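Local coordinates for TetR-family transcriptional regulator (PDB 2HYT), which probably binds DNA as a dimeric transcriptional regulator of the TetR family, with a helix-turn-helix domain joined to an all-helical regulatory domain, at residues A95-A100 against A162-W167; D55-L60 against R114-G119; Q142-E147 against G191-P196; V24-G29 against I105-L110; Q76-T81 against F89-R94. All coordinates share one frame; numbering follows the deposited sequence. Where two conformers were deposited one is given.

Contact 1. Residues A95-A100 against A162-W167; sequences AYLEMA and AEAAFW. With EDO (1,2-ethanediol), chain E.
L97 and A165 lie closest across the contact, their CA atoms 5.3 Å apart, a close approach of helix 85-98 to helix 150-170. Apolar contact carries most of the junction. L97 lays its CD2 branch against A164, with CD2 3.8 Å from the A164 CB. The Y96 ring approaches A165 obliquely, its CE1 atom 3.8 Å from the A165 CB. Having CG anti to the backbone N (chi1 -171°) carries this ring across to the alanine-lined surface. Further along the chain the A100 methyl meets A165, with A100 CB 4.1 Å from the A165 CB.

Polar contact is limited to one water, placed 3.2 Å from Y96 OH and 3.0 Å from A162 O, to which it donates. The phenol oxygen also rests 3.7 Å from the A162 CA. On the far side of helix 85-98, E98 OE1 accepts a bond from an ethanediol, probably from the crystallisation liquor. L97 packs further onto helix 174-190, while A164 touches L156 of the second subunit.

The alanines of 162-167 allow Y96 and L97 to approach closely, so the contact is chiefly apolar packing, with one solvent bridge at the phenol.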
# COMPACT_ATOMS: atom_id res chain seq x y z
N ALA A 95 5.68 12.27 -11.94
CA ALA A 95 7.07 12.19 -11.46
C ALA A 95 7.26 11.08 -10.42
O ALA A 95 8.26 10.35 -10.41
CB ALA A 95 7.52 13.54 -10.93
N TYR A 96 6.24 10.87 -9.57
CA TYR A 96 6.25 9.79 -8.62
C TYR A 96 6.39 8.43 -9.31
O TYR A 96 7.16 7.54 -8.87
CB TYR A 96 5.00 9.84 -7.75
CG TYR A 96 5.05 8.89 -6.62
CD1 TYR A 96 4.70 7.54 -6.81
CD2 TYR A 96 5.46 9.28 -5.34
CE1 TYR A 96 4.77 6.64 -5.74
CE2 TYR A 96 5.52 8.38 -4.29
CZ TYR A 96 5.18 7.05 -4.51
OH TYR A 96 5.19 6.08 -3.52
N LEU A 97 5.64 8.24 -10.39
CA LEU A 97 5.75 7.03 -11.18
C LEU A 97 7.08 6.93 -11.91
O LEU A 97 7.68 5.84 -11.98
CB LEU A 97 4.61 6.94 -12.19
CG LEU A 97 3.19 6.90 -11.62
CD1 LEU A 97 2.19 6.56 -12.74
CD2 LEU A 97 3.06 5.90 -10.46
N GLU A 98 7.53 8.04 -12.48
CA GLU A 98 8.83 8.11 -13.19
C GLU A 98 9.99 7.73 -12.25
O GLU A 98 10.95 7.08 -12.69
CB GLU A 98 9.06 9.51 -13.76
CG GLU A 98 8.15 9.79 -14.91
CD GLU A 98 8.09 11.25 -15.33
OE1 GLU A 98 8.58 12.15 -14.60
OE2 GLU A 98 7.51 11.49 -16.42
N MSE A 99 9.87 8.06 -10.97
CA MSE A 99 10.87 7.67 -9.98
C MSE A 99 11.01 6.17 -9.82
O MSE A 99 12.08 5.69 -9.41
CB MSE A 99 10.52 8.27 -8.65
CG MSE A 99 10.91 9.63 -8.56
SE MSE A 99 10.17 10.46 -6.89
CE MSE A 99 10.97 12.12 -7.21
N ALA A 100 9.98 5.39 -10.18
CA ALA A 100 10.03 3.93 -10.07
C ALA A 100 11.05 3.29 -11.02
O ALA A 100 11.33 2.11 -10.89
CB ALA A 100 8.67 3.32 -10.31
N ALA A 162 1.40 4.91 -5.15
CA ALA A 162 2.25 3.97 -4.46
C ALA A 162 2.12 2.58 -5.06
O ALA A 162 3.12 1.89 -5.32
CB ALA A 162 1.88 3.95 -2.97
N GLU A 163 0.89 2.17 -5.36
CA GLU A 163 0.71 0.83 -5.91
C GLU A 163 1.21 0.73 -7.36
O GLU A 163 1.84 -0.28 -7.75
CB GLU A 163 -0.78 0.44 -5.87
CG GLU A 163 -1.03 -1.03 -5.99
CD GLU A 163 -0.47 -1.82 -4.79
OE1 GLU A 163 -0.16 -1.22 -3.71
OE2 GLU A 163 -0.31 -3.04 -4.96
N ALA A 164 0.90 1.74 -8.14
CA ALA A 164 1.35 1.77 -9.53
C ALA A 164 2.89 1.76 -9.60
O ALA A 164 3.46 1.13 -10.47
CB ALA A 164 0.74 2.94 -10.27
N ALA A 165 3.56 2.46 -8.68
CA ALA A 165 5.04 2.43 -8.63
C ALA A 165 5.56 1.02 -8.35
O ALA A 165 6.49 0.57 -9.02
CB ALA A 165 5.57 3.42 -7.63
N PHE A 166 4.95 0.31 -7.41
CA PHE A 166 5.30 -1.10 -7.18
C PHE A 166 5.17 -1.92 -8.44
O PHE A 166 6.09 -2.71 -8.78
CB PHE A 166 4.41 -1.73 -6.12
CG PHE A 166 4.74 -1.33 -4.71
CD1 PHE A 166 6.06 -1.31 -4.25
CD2 PHE A 166 3.73 -1.10 -3.78
CE1 PHE A 166 6.34 -0.98 -2.93
CE2 PHE A 166 4.03 -0.75 -2.47
CZ PHE A 166 5.34 -0.73 -2.05
N TRP A 167 4.07 -1.72 -9.13
CA TRP A 167 3.72 -2.46 -10.34
C TRP A 167 4.78 -2.16 -11.39
O TRP A 167 5.35 -3.07 -12.01
CB TRP A 167 2.31 -2.08 -10.80
CG TRP A 167 1.91 -2.75 -12.04
CD1 TRP A 167 1.60 -4.07 -12.21
CD2 TRP A 167 1.79 -2.14 -13.34
NE1 TRP A 167 1.27 -4.32 -13.51
CE2 TRP A 167 1.39 -3.15 -14.23
CE3 TRP A 167 1.96 -0.84 -13.82
CZ2 TRP A 167 1.18 -2.91 -15.56
CZ3 TRP A 167 1.74 -0.61 -15.17
CH2 TRP A 167 1.40 -1.64 -16.02
C1 EDO E . 11.56 12.89 -11.13
O1 EDO E . 11.37 14.31 -11.04
C2 EDO E . 10.65 12.22 -12.14
O2 EDO E . 11.31 12.16 -13.41
O HOH W 1 5.36 2.93 -3.67

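Contact 2. Residues D55-L60 against R114-G119; sequences DKKGLL and RAVLGG. With EDO (1,2-ethanediol), chain C.
K57 NZ and V116 O share one water: the ammonium donates to it over 2.7 Å, measured from NZ to the water oxygen, and the water passes a hydrogen on to V116 O. This bridge joins the first turn of helix 56-81 to the last turn of helix 103-117. The lysine gets there as an extended chain, CG anti to its carbonyl carbon (chi1 -68°), and its aliphatic part rides over V116, with K57 CG 3.7 Å from V116 CG1.

Beneath the bridge, L60 supplies the apolar half. Its CD2 branch lies 3.8 Å from V116 CB and 4.0 Å from L117 CG; the L60 and L117 side chains run antiparallel alongside each other. L117 also sends CD2 to within 3.9 Å of K57 O. Y30 borders the same patch, touching both L60 and V116.

D55 caps the start of helix 56-81, its OD1 accepting from G58 N at 2.8 Å from above the carboxylate plane, whereas G118 has positive phi where the chain leaves helix 103-117. At the remote end of the second segment, R114 is salt-bridged to E170 and reaches Q125 of the second subunit.

A buried leucine with a solvent-bridged lysine above it implies an interface apolar inside and hydrated at its margin, between the probable DNA-binding part and the C-terminal helical part.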
# COMPACT_ATOMS: atom_id res chain seq x y z
N ASP A 55 21.05 -3.83 13.11
CA ASP A 55 21.04 -4.92 12.12
C ASP A 55 20.87 -4.38 10.73
O ASP A 55 20.66 -3.19 10.54
CB ASP A 55 19.96 -5.98 12.46
CG ASP A 55 18.54 -5.43 12.52
OD1 ASP A 55 18.25 -4.25 12.23
OD2 ASP A 55 17.63 -6.26 12.87
N LYS A 56 20.93 -5.27 9.74
CA LYS A 56 20.79 -4.87 8.34
C LYS A 56 19.45 -4.24 8.07
O LYS A 56 19.37 -3.25 7.38
CB LYS A 56 21.04 -6.08 7.41
CG LYS A 56 21.29 -5.71 5.96
CD LYS A 56 21.47 -6.97 5.14
CE LYS A 56 21.79 -6.62 3.72
NZ LYS A 56 21.76 -7.85 2.92
N LYS A 57 18.38 -4.79 8.62
CA LYS A 57 17.07 -4.21 8.42
C LYS A 57 16.98 -2.78 8.95
O LYS A 57 16.36 -1.91 8.38
CB LYS A 57 16.00 -5.08 9.09
CG LYS A 57 15.83 -6.42 8.43
CD LYS A 57 14.67 -7.16 9.14
CE LYS A 57 14.49 -8.61 8.67
NZ LYS A 57 13.30 -9.24 9.38
N GLY A 58 17.63 -2.56 10.09
CA GLY A 58 17.69 -1.23 10.68
C GLY A 58 18.41 -0.21 9.77
O GLY A 58 18.03 0.94 9.62
N LEU A 59 19.51 -0.68 9.17
CA LEU A 59 20.24 0.11 8.19
C LEU A 59 19.35 0.43 7.00
O LEU A 59 19.24 1.59 6.56
CB LEU A 59 21.50 -0.63 7.78
CG LEU A 59 22.35 0.08 6.71
CD1 LEU A 59 22.67 1.56 7.03
CD2 LEU A 59 23.67 -0.79 6.48
N LEU A 60 18.70 -0.61 6.47
CA LEU A 60 17.79 -0.41 5.35
C LEU A 60 16.71 0.64 5.70
O LEU A 60 16.43 1.54 4.89
CB LEU A 60 17.11 -1.70 4.91
CG LEU A 60 16.18 -1.58 3.70
CD1 LEU A 60 16.88 -1.09 2.43
CD2 LEU A 60 15.42 -2.92 3.48
N ARG A 114 10.18 -3.08 0.18
CA ARG A 114 8.91 -3.79 0.01
C ARG A 114 8.94 -5.19 0.61
O ARG A 114 8.08 -5.53 1.43
CB ARG A 114 8.55 -3.89 -1.48
CG ARG A 114 7.10 -4.17 -1.69
CD ARG A 114 6.78 -4.59 -3.09
NE ARG A 114 5.33 -4.62 -3.24
CZ ARG A 114 4.72 -4.97 -4.37
NH1 ARG A 114 5.42 -5.35 -5.42
NH2 ARG A 114 3.41 -4.97 -4.42
N ALA A 115 9.96 -5.96 0.25
CA ALA A 115 10.07 -7.36 0.69
C ALA A 115 10.52 -7.49 2.14
O ALA A 115 10.06 -8.36 2.88
CB ALA A 115 11.10 -8.10 -0.21
N VAL A 116 11.42 -6.61 2.56
CA VAL A 116 12.09 -6.73 3.86
C VAL A 116 11.35 -6.02 5.00
O VAL A 116 11.28 -6.54 6.14
CB VAL A 116 13.53 -6.19 3.78
CG1 VAL A 116 14.21 -6.10 5.15
CG2 VAL A 116 14.40 -7.08 2.84
N LEU A 117 10.84 -4.84 4.71
CA LEU A 117 10.21 -4.01 5.74
C LEU A 117 8.69 -3.95 5.60
O LEU A 117 8.04 -3.40 6.48
CB LEU A 117 10.76 -2.59 5.74
CG LEU A 117 12.27 -2.44 5.90
CD1 LEU A 117 12.63 -0.96 5.69
CD2 LEU A 117 12.74 -2.97 7.22
N GLY A 118 8.15 -4.53 4.53
CA GLY A 118 6.72 -4.46 4.26
C GLY A 118 6.27 -3.16 3.63
O GLY A 118 5.12 -2.73 3.79
N GLY A 119 7.14 -2.52 2.87
CA GLY A 119 6.80 -1.25 2.25
C GLY A 119 6.90 -0.06 3.18
O GLY A 119 7.56 -0.13 4.22
C1 EDO C . 0.33 -4.73 -8.57
O1 EDO C . 0.79 -5.82 -9.38
C2 EDO C . 1.50 -4.32 -7.69
O2 EDO C . 1.93 -5.43 -6.89
O HOH W 2 11.85 -9.11 7.06

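Contact 3. Residues Q142-E147 against G191-P196; sequences QGVVAE and GLLVKP
L192 starts the pairing of the chain's tail with the loop after helix 122-141 by offering its carbonyl to A146 N. The bond is 2.8 Å from A146 N to L192 O and nearly linear at both ends: the N-H...O angle is 169° and the donor lies almost along the C=O axis. The same oxygen receives a CA-H...O contact from V145 CA at 3.3 Å, while L192 CB lies 4.2 Å from V145 CG1.

L193 follows as the bridged partner of V145, their CA atoms 4.7 Å apart in a single beta bridge. Its side chain runs beside that of V144, both pointing the same way, with L193 CD2 3.8 Å from V144 CG1. W86 of helix 85-98 touches both.

V194 returns the second backbone bond, its N donating to V144 O across 3.0 Å with the donor tilted 32° from the carbonyl plane. Its CG2 branch, anti to the carbonyl carbon, turns back over the loop and comes 3.5 Å from G143 O. G143 itself has positive phi and closes helix 122-141 in a Schellman motif.

K195 N donates to a water that in turn donates to V144 O, the water oxygen 2.7 Å from V144 O. V144 O is therefore held by both a peptide N-H and a water.

Neighbouring groups include L187 and L188 of the second subunit, which pack on A146 and L192 respectively. Two near-straight backbone bonds imply a directional clasp between segments without regular secondary structure, with valine and leucine side chains packed alongside it.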
# COMPACT_ATOMS: atom_id res chain seq x y z
N GLN A 142 -8.92 26.97 -5.09
CA GLN A 142 -8.83 27.67 -6.38
C GLN A 142 -10.01 27.42 -7.31
O GLN A 142 -10.19 28.16 -8.33
CB GLN A 142 -7.55 27.25 -7.11
CG GLN A 142 -6.26 27.73 -6.53
CD GLN A 142 -5.11 27.70 -7.52
OE1 GLN A 142 -5.23 28.27 -8.62
NE2 GLN A 142 -3.98 27.14 -7.11
N GLY A 143 -10.85 26.44 -6.99
CA GLY A 143 -11.96 26.04 -7.86
C GLY A 143 -11.51 25.21 -9.03
O GLY A 143 -12.30 25.02 -9.99
N VAL A 144 -10.29 24.70 -8.98
CA VAL A 144 -9.77 23.83 -10.05
C VAL A 144 -10.26 22.39 -9.88
O VAL A 144 -10.71 21.77 -10.86
CB VAL A 144 -8.21 23.88 -10.11
CG1 VAL A 144 -7.63 22.87 -11.11
CG2 VAL A 144 -7.73 25.34 -10.44
N VAL A 145 -10.15 21.88 -8.65
CA VAL A 145 -10.57 20.53 -8.27
C VAL A 145 -11.92 20.60 -7.56
O VAL A 145 -12.17 21.47 -6.72
CB VAL A 145 -9.49 19.81 -7.44
CG1 VAL A 145 -10.03 18.50 -6.68
CG2 VAL A 145 -8.30 19.48 -8.33
N ALA A 146 -12.81 19.68 -7.95
CA ALA A 146 -14.15 19.62 -7.36
C ALA A 146 -14.12 19.39 -5.84
O ALA A 146 -13.18 18.79 -5.29
CB ALA A 146 -15.00 18.51 -8.05
N GLU A 147 -15.16 19.86 -5.15
CA GLU A 147 -15.22 19.76 -3.71
C GLU A 147 -15.14 18.31 -3.24
O GLU A 147 -15.84 17.43 -3.76
CB GLU A 147 -16.49 20.42 -3.19
CG GLU A 147 -16.42 21.94 -3.23
CD GLU A 147 -15.93 22.54 -1.94
OE1 GLU A 147 -15.08 21.92 -1.25
OE2 GLU A 147 -16.42 23.64 -1.60
N GLY A 191 -11.08 13.34 -13.80
CA GLY A 191 -12.38 13.46 -13.15
C GLY A 191 -12.36 14.41 -11.97
O GLY A 191 -13.40 14.89 -11.53
N LEU A 192 -11.17 14.70 -11.45
CA LEU A 192 -11.08 15.67 -10.35
C LEU A 192 -11.42 17.08 -10.75
O LEU A 192 -11.77 17.89 -9.87
CB LEU A 192 -9.69 15.65 -9.77
CG LEU A 192 -9.24 14.27 -9.29
CD1 LEU A 192 -7.91 14.45 -8.57
CD2 LEU A 192 -10.27 13.60 -8.42
N LEU A 193 -11.30 17.42 -12.04
CA LEU A 193 -11.52 18.79 -12.48
C LEU A 193 -12.98 19.21 -12.42
O LEU A 193 -13.88 18.42 -12.73
CB LEU A 193 -11.04 18.98 -13.90
CG LEU A 193 -9.53 18.95 -14.14
CD1 LEU A 193 -9.18 18.84 -15.64
CD2 LEU A 193 -8.85 20.22 -13.58
N VAL A 194 -13.21 20.45 -11.98
CA VAL A 194 -14.53 21.06 -12.05
C VAL A 194 -14.93 21.23 -13.52
O VAL A 194 -16.03 20.84 -13.92
CB VAL A 194 -14.55 22.43 -11.34
CG1 VAL A 194 -15.83 23.18 -11.61
CG2 VAL A 194 -14.36 22.23 -9.83
N LYS A 195 -14.00 21.77 -14.31
CA LYS A 195 -14.20 22.12 -15.71
C LYS A 195 -13.16 21.35 -16.55
O LYS A 195 -11.95 21.55 -16.38
CB LYS A 195 -14.00 23.63 -15.91
CG LYS A 195 -14.10 24.08 -17.38
N PRO A 196 -13.62 20.47 -17.45
CA PRO A 196 -12.64 19.75 -18.28
C PRO A 196 -11.78 20.66 -19.13
O PRO A 196 -12.23 21.74 -19.54
CB PRO A 196 -13.52 18.88 -19.19
CG PRO A 196 -14.85 18.75 -18.45
CD PRO A 196 -15.01 20.09 -17.75
O HOH W 3 -11.39 23.08 -13.16

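Contact 4. Residues V24-G29 against I105-L110; sequences VFSERG and IQRIVL
This is a helix-to-helix junction between the end of helix 7-28, in the N-terminal domain that carries the predicted helix-turn-helix, and helix 103-117 of the C-terminal helical part. The two short axes approach to 10.7 Å at an angle of 117°, a separation that side chains bridge. R107 does so with a polar grip: its NH2 donates to S26 O over 3.0 Å, meeting the oxygen in the carbonyl plane on a lone pair, though that oxygen sits 16° out of the guanidinium plane. NH1 adds a weak second bond to S26 O at 3.3 Å, making the carbonyl a shared acceptor for both terminal nitrogens. The chain of R107 bends at chi3 (-73°), which turns the guanidinium towards the serine.

A water extends the grip, lying 2.6 Å from S26 OG and bonded weakly by R107 NH2. Next to this polar group, the hydrophobic part is small: I108 presents CD1 to F25, 4.0 Å from F25 CB. The F25 ring meets Y30 edge-to-face and packs on L59, whereas I108 goes on to L60 and I67 of helix 56-81.

G29 ends helix 7-28 with positive phi. Helix 103-117 contains a wider pi-type turn, evidenced by the L110 N to I105 O bond of 3.0 Å.

An arginine gripping a carbonyl in the last turn of a helix, beside a phenylalanine-isoleucine contact, here forms part of the seam between the N-terminal, probably DNA-binding, domain and the C-terminal helical domain of the TetR-family fold.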
# COMPACT_ATOMS: atom_id res chain seq x y z
N VAL A 24 27.31 1.68 -1.69
CA VAL A 24 27.64 0.24 -1.84
C VAL A 24 26.43 -0.58 -2.29
O VAL A 24 26.54 -1.39 -3.22
CB VAL A 24 28.32 -0.33 -0.58
CG1 VAL A 24 28.55 -1.84 -0.68
CG2 VAL A 24 29.64 0.42 -0.36
N PHE A 25 25.27 -0.32 -1.70
CA PHE A 25 24.08 -1.06 -2.08
C PHE A 25 23.77 -0.78 -3.57
O PHE A 25 23.21 -1.65 -4.27
CB PHE A 25 22.87 -0.71 -1.22
CG PHE A 25 22.92 -1.22 0.21
CD1 PHE A 25 23.55 -2.42 0.55
CD2 PHE A 25 22.25 -0.51 1.21
CE1 PHE A 25 23.54 -2.89 1.87
CE2 PHE A 25 22.25 -0.97 2.53
CZ PHE A 25 22.90 -2.16 2.85
N SER A 26 24.09 0.43 -4.05
CA SER A 26 23.86 0.77 -5.45
C SER A 26 24.76 -0.02 -6.36
O SER A 26 24.33 -0.51 -7.38
CB SER A 26 24.09 2.27 -5.71
OG SER A 26 23.91 2.58 -7.10
N GLU A 27 26.02 -0.14 -6.00
CA GLU A 27 26.97 -0.85 -6.83
C GLU A 27 26.74 -2.35 -6.79
O GLU A 27 26.85 -3.03 -7.82
CB GLU A 27 28.42 -0.54 -6.37
CG GLU A 27 28.89 0.84 -6.80
N ARG A 28 26.42 -2.88 -5.61
CA ARG A 28 26.43 -4.32 -5.40
C ARG A 28 25.06 -4.99 -5.23
O ARG A 28 24.93 -6.21 -5.42
CB ARG A 28 27.28 -4.63 -4.16
CG ARG A 28 28.75 -4.22 -4.25
CD ARG A 28 29.45 -5.05 -5.34
NE ARG A 28 30.89 -5.13 -5.15
CZ ARG A 28 31.52 -6.08 -4.47
NH1 ARG A 28 30.86 -7.09 -3.91
NH2 ARG A 28 32.85 -6.03 -4.35
N GLY A 29 24.05 -4.21 -4.83
CA GLY A 29 22.75 -4.76 -4.50
C GLY A 29 22.57 -4.97 -3.01
O GLY A 29 23.50 -5.40 -2.33
N ILE A 105 15.63 4.06 -6.22
CA ILE A 105 14.24 3.96 -5.79
C ILE A 105 13.67 2.63 -6.20
O ILE A 105 13.02 1.94 -5.41
CB ILE A 105 13.45 5.19 -6.34
CG1 ILE A 105 14.00 6.46 -5.67
CG2 ILE A 105 11.93 5.03 -6.10
CD1 ILE A 105 13.43 7.76 -6.23
N GLN A 106 13.89 2.25 -7.45
CA GLN A 106 13.39 1.01 -7.95
C GLN A 106 13.80 -0.15 -7.07
O GLN A 106 13.02 -1.04 -6.77
CB GLN A 106 13.90 0.80 -9.38
CG GLN A 106 13.46 -0.46 -10.01
CD GLN A 106 14.09 -0.62 -11.39
OE1 GLN A 106 15.32 -0.68 -11.51
NE2 GLN A 106 13.27 -0.62 -12.42
N ARG A 107 15.09 -0.18 -6.73
CA ARG A 107 15.65 -1.33 -6.05
C ARG A 107 15.46 -1.23 -4.56
O ARG A 107 14.77 -2.06 -3.97
CB ARG A 107 17.11 -1.44 -6.42
CG ARG A 107 17.28 -1.99 -7.85
CD ARG A 107 18.73 -2.37 -8.11
NE ARG A 107 19.57 -1.19 -8.25
CZ ARG A 107 20.90 -1.18 -8.22
NH1 ARG A 107 21.60 -2.29 -8.01
NH2 ARG A 107 21.54 -0.02 -8.40
N ILE A 108 16.02 -0.18 -3.96
CA ILE A 108 16.02 -0.06 -2.49
C ILE A 108 14.61 0.10 -1.89
O ILE A 108 14.26 -0.57 -0.92
CB ILE A 108 16.90 1.11 -2.02
CG1 ILE A 108 18.36 0.87 -2.45
CG2 ILE A 108 16.76 1.30 -0.49
CD1 ILE A 108 18.96 -0.37 -1.81
N VAL A 109 13.80 0.97 -2.48
CA VAL A 109 12.47 1.28 -1.95
C VAL A 109 11.44 0.28 -2.47
O VAL A 109 10.72 -0.32 -1.72
CB VAL A 109 12.05 2.73 -2.27
CG1 VAL A 109 10.58 3.03 -1.86
CG2 VAL A 109 13.02 3.74 -1.68
N LEU A 110 11.36 0.11 -3.79
CA LEU A 110 10.22 -0.62 -4.37
C LEU A 110 10.38 -2.11 -4.46
O LEU A 110 9.39 -2.83 -4.74
CB LEU A 110 9.86 0.01 -5.73
CG LEU A 110 9.45 1.48 -5.73
CD1 LEU A 110 9.37 1.98 -7.17
CD2 LEU A 110 8.12 1.72 -5.01
O HOH W 4 21.32 2.62 -7.36

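Contact 5. Residues Q76-T81 against F89-R94; sequences QAISDT and FRCRCR. With EDO (1,2-ethanediol), chain B.
An antiparallel helical hairpin brings the end of helix 56-81 against helix 85-98, the short axes coming within 8.4 Å at 165°. I78 is its apolar wedge: CG2 points into the partner helix, 3.7 Å from C91 SG and 3.6 Å from R92 N. With chi1 at -69° CG1 lies beside the backbone N, which leaves CG2 anti to that N and aimed at the partner helix.

R92 makes the polar link. Extended from CG to NE, it delivers NH1 to S79 OG at 3.0 Å, with the hydroxyl oxygen in the guanidinium plane. A water in the same plane accepts from R92 NH1 and donates to Q76 OE1, its oxygen 2.7 Å from OE1. The Q76 amide stands 78° from the guanidinium plane, and its NE2 turns to D80 OD1, holding the amide's orientation. On a further edge, R92 NE donates to O1 of an ethanediol, probably from the crystallisation liquor, 2.9 Å away. Several in-plane partners thus fix the rotation of the guanidinium.

Helix 122-141 flanks the hairpin: S131 accepts from R92 NH2 and also touches Q76. F89, on the other side of helix 85-98, packs against helices 122-141, 150-170 and 174-190, while R90 and R94 form salt bridges with E186 of helix 174-190.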
# COMPACT_ATOMS: atom_id res chain seq x y z
N GLN A 76 7.64 18.08 -3.89
CA GLN A 76 7.11 19.36 -3.44
C GLN A 76 7.61 20.46 -4.37
O GLN A 76 6.84 21.39 -4.71
CB GLN A 76 7.54 19.62 -2.02
CG GLN A 76 7.04 20.97 -1.44
CD GLN A 76 5.54 20.98 -1.25
OE1 GLN A 76 4.97 20.06 -0.64
NE2 GLN A 76 4.90 22.04 -1.72
N ALA A 77 8.86 20.38 -4.81
CA ALA A 77 9.41 21.38 -5.72
C ALA A 77 8.72 21.46 -7.08
O ALA A 77 8.64 22.53 -7.68
CB ALA A 77 10.88 21.19 -5.91
N ILE A 78 8.26 20.33 -7.60
CA ILE A 78 7.54 20.34 -8.85
C ILE A 78 6.28 21.17 -8.70
O ILE A 78 5.97 22.02 -9.56
CB ILE A 78 7.20 18.90 -9.30
CG1 ILE A 78 8.46 18.15 -9.71
CG2 ILE A 78 6.14 18.93 -10.43
CD1 ILE A 78 8.26 16.62 -9.94
N SER A 79 5.49 20.96 -7.64
CA SER A 79 4.22 21.71 -7.58
C SER A 79 4.46 23.15 -7.12
O SER A 79 3.72 24.08 -7.49
CB SER A 79 3.16 20.98 -6.75
OG SER A 79 3.69 20.49 -5.55
N ASP A 80 5.53 23.37 -6.37
CA ASP A 80 5.87 24.73 -5.92
C ASP A 80 6.27 25.63 -7.10
O ASP A 80 5.95 26.82 -7.10
CB ASP A 80 7.01 24.71 -4.93
CG ASP A 80 6.58 24.34 -3.53
OD1 ASP A 80 5.36 24.28 -3.24
OD2 ASP A 80 7.50 24.18 -2.71
N THR A 81 6.94 25.05 -8.09
CA THR A 81 7.53 25.82 -9.17
C THR A 81 6.59 25.93 -10.34
O THR A 81 6.85 26.68 -11.29
CB THR A 81 8.85 25.19 -9.64
OG1 THR A 81 8.64 23.90 -10.22
CG2 THR A 81 9.74 25.01 -8.49
N PHE A 89 0.35 19.65 -10.56
CA PHE A 89 -0.16 18.48 -9.84
C PHE A 89 -0.03 17.23 -10.71
O PHE A 89 0.44 16.20 -10.22
CB PHE A 89 -1.63 18.74 -9.43
CG PHE A 89 -2.40 17.49 -9.11
CD1 PHE A 89 -2.25 16.88 -7.92
CD2 PHE A 89 -3.29 16.95 -10.02
CE1 PHE A 89 -2.99 15.74 -7.61
CE2 PHE A 89 -4.03 15.83 -9.73
CZ PHE A 89 -3.86 15.21 -8.50
N ARG A 90 -0.42 17.31 -11.98
CA ARG A 90 -0.25 16.17 -12.92
C ARG A 90 1.22 15.81 -13.01
O ARG A 90 1.58 14.63 -13.00
CB ARG A 90 -0.78 16.50 -14.31
CG ARG A 90 -2.31 16.61 -14.36
CD ARG A 90 -2.83 16.98 -15.77
NE ARG A 90 -2.23 16.18 -16.83
CZ ARG A 90 -2.09 16.54 -18.09
NH1 ARG A 90 -2.51 17.73 -18.52
NH2 ARG A 90 -1.50 15.71 -18.95
N CYS A 91 2.07 16.81 -13.14
CA CYS A 91 3.50 16.58 -13.27
C CYS A 91 4.09 15.91 -12.04
O CYS A 91 4.91 15.03 -12.17
CB CYS A 91 4.21 17.89 -13.54
SG CYS A 91 5.92 17.70 -13.87
N ARG A 92 3.65 16.34 -10.86
CA ARG A 92 4.09 15.76 -9.60
C ARG A 92 3.66 14.28 -9.51
O ARG A 92 4.46 13.38 -9.13
CB ARG A 92 3.52 16.54 -8.45
CG ARG A 92 3.83 15.98 -7.11
CD ARG A 92 3.50 16.98 -6.04
NE ARG A 92 3.33 16.32 -4.75
CZ ARG A 92 3.22 16.97 -3.61
NH1 ARG A 92 3.28 18.30 -3.56
NH2 ARG A 92 3.05 16.26 -2.49
N CYS A 93 2.40 14.03 -9.83
CA CYS A 93 1.90 12.65 -9.83
C CYS A 93 2.67 11.77 -10.83
O CYS A 93 3.10 10.64 -10.48
CB CYS A 93 0.40 12.58 -10.10
SG CYS A 93 -0.64 13.31 -8.82
N ARG A 94 2.88 12.26 -12.05
CA ARG A 94 3.66 11.49 -13.03
C ARG A 94 5.09 11.26 -12.56
O ARG A 94 5.67 10.19 -12.78
CB ARG A 94 3.68 12.21 -14.36
CG ARG A 94 2.36 12.19 -15.08
CD ARG A 94 2.51 12.65 -16.55
NE ARG A 94 3.10 13.99 -16.66
CZ ARG A 94 2.41 15.13 -16.82
NH1 ARG A 94 1.09 15.14 -16.88
NH2 ARG A 94 3.07 16.27 -16.91
C1 EDO B . 3.21 12.26 -5.00
O1 EDO B . 3.50 13.50 -4.31
C2 EDO B . 2.89 11.20 -3.94
O2 EDO B . 1.61 11.46 -3.30
O HOH W 5 2.36 19.69 -1.04

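In the fold
From the N terminus, contact 4 opens first on helix 7-28 and closes at helix 103-117; contact 2 opens inside that span and closes later on the same helix, so the two cross. Together they tie the N-terminal, probably DNA-binding, part to the C-terminal helical part, and they touch through L60 and I108. Contact 5, the short hairpin closure, lies within both spans. Contact 1 opens at the end of helix 85-98 and closes on helix 150-170, crossing contacts 2 and 4 and also contact 3, which closes last near the C terminus. Contact 3 sits about 39 Å, centre to centre, from contacts 2 and 4, but touches contact 5.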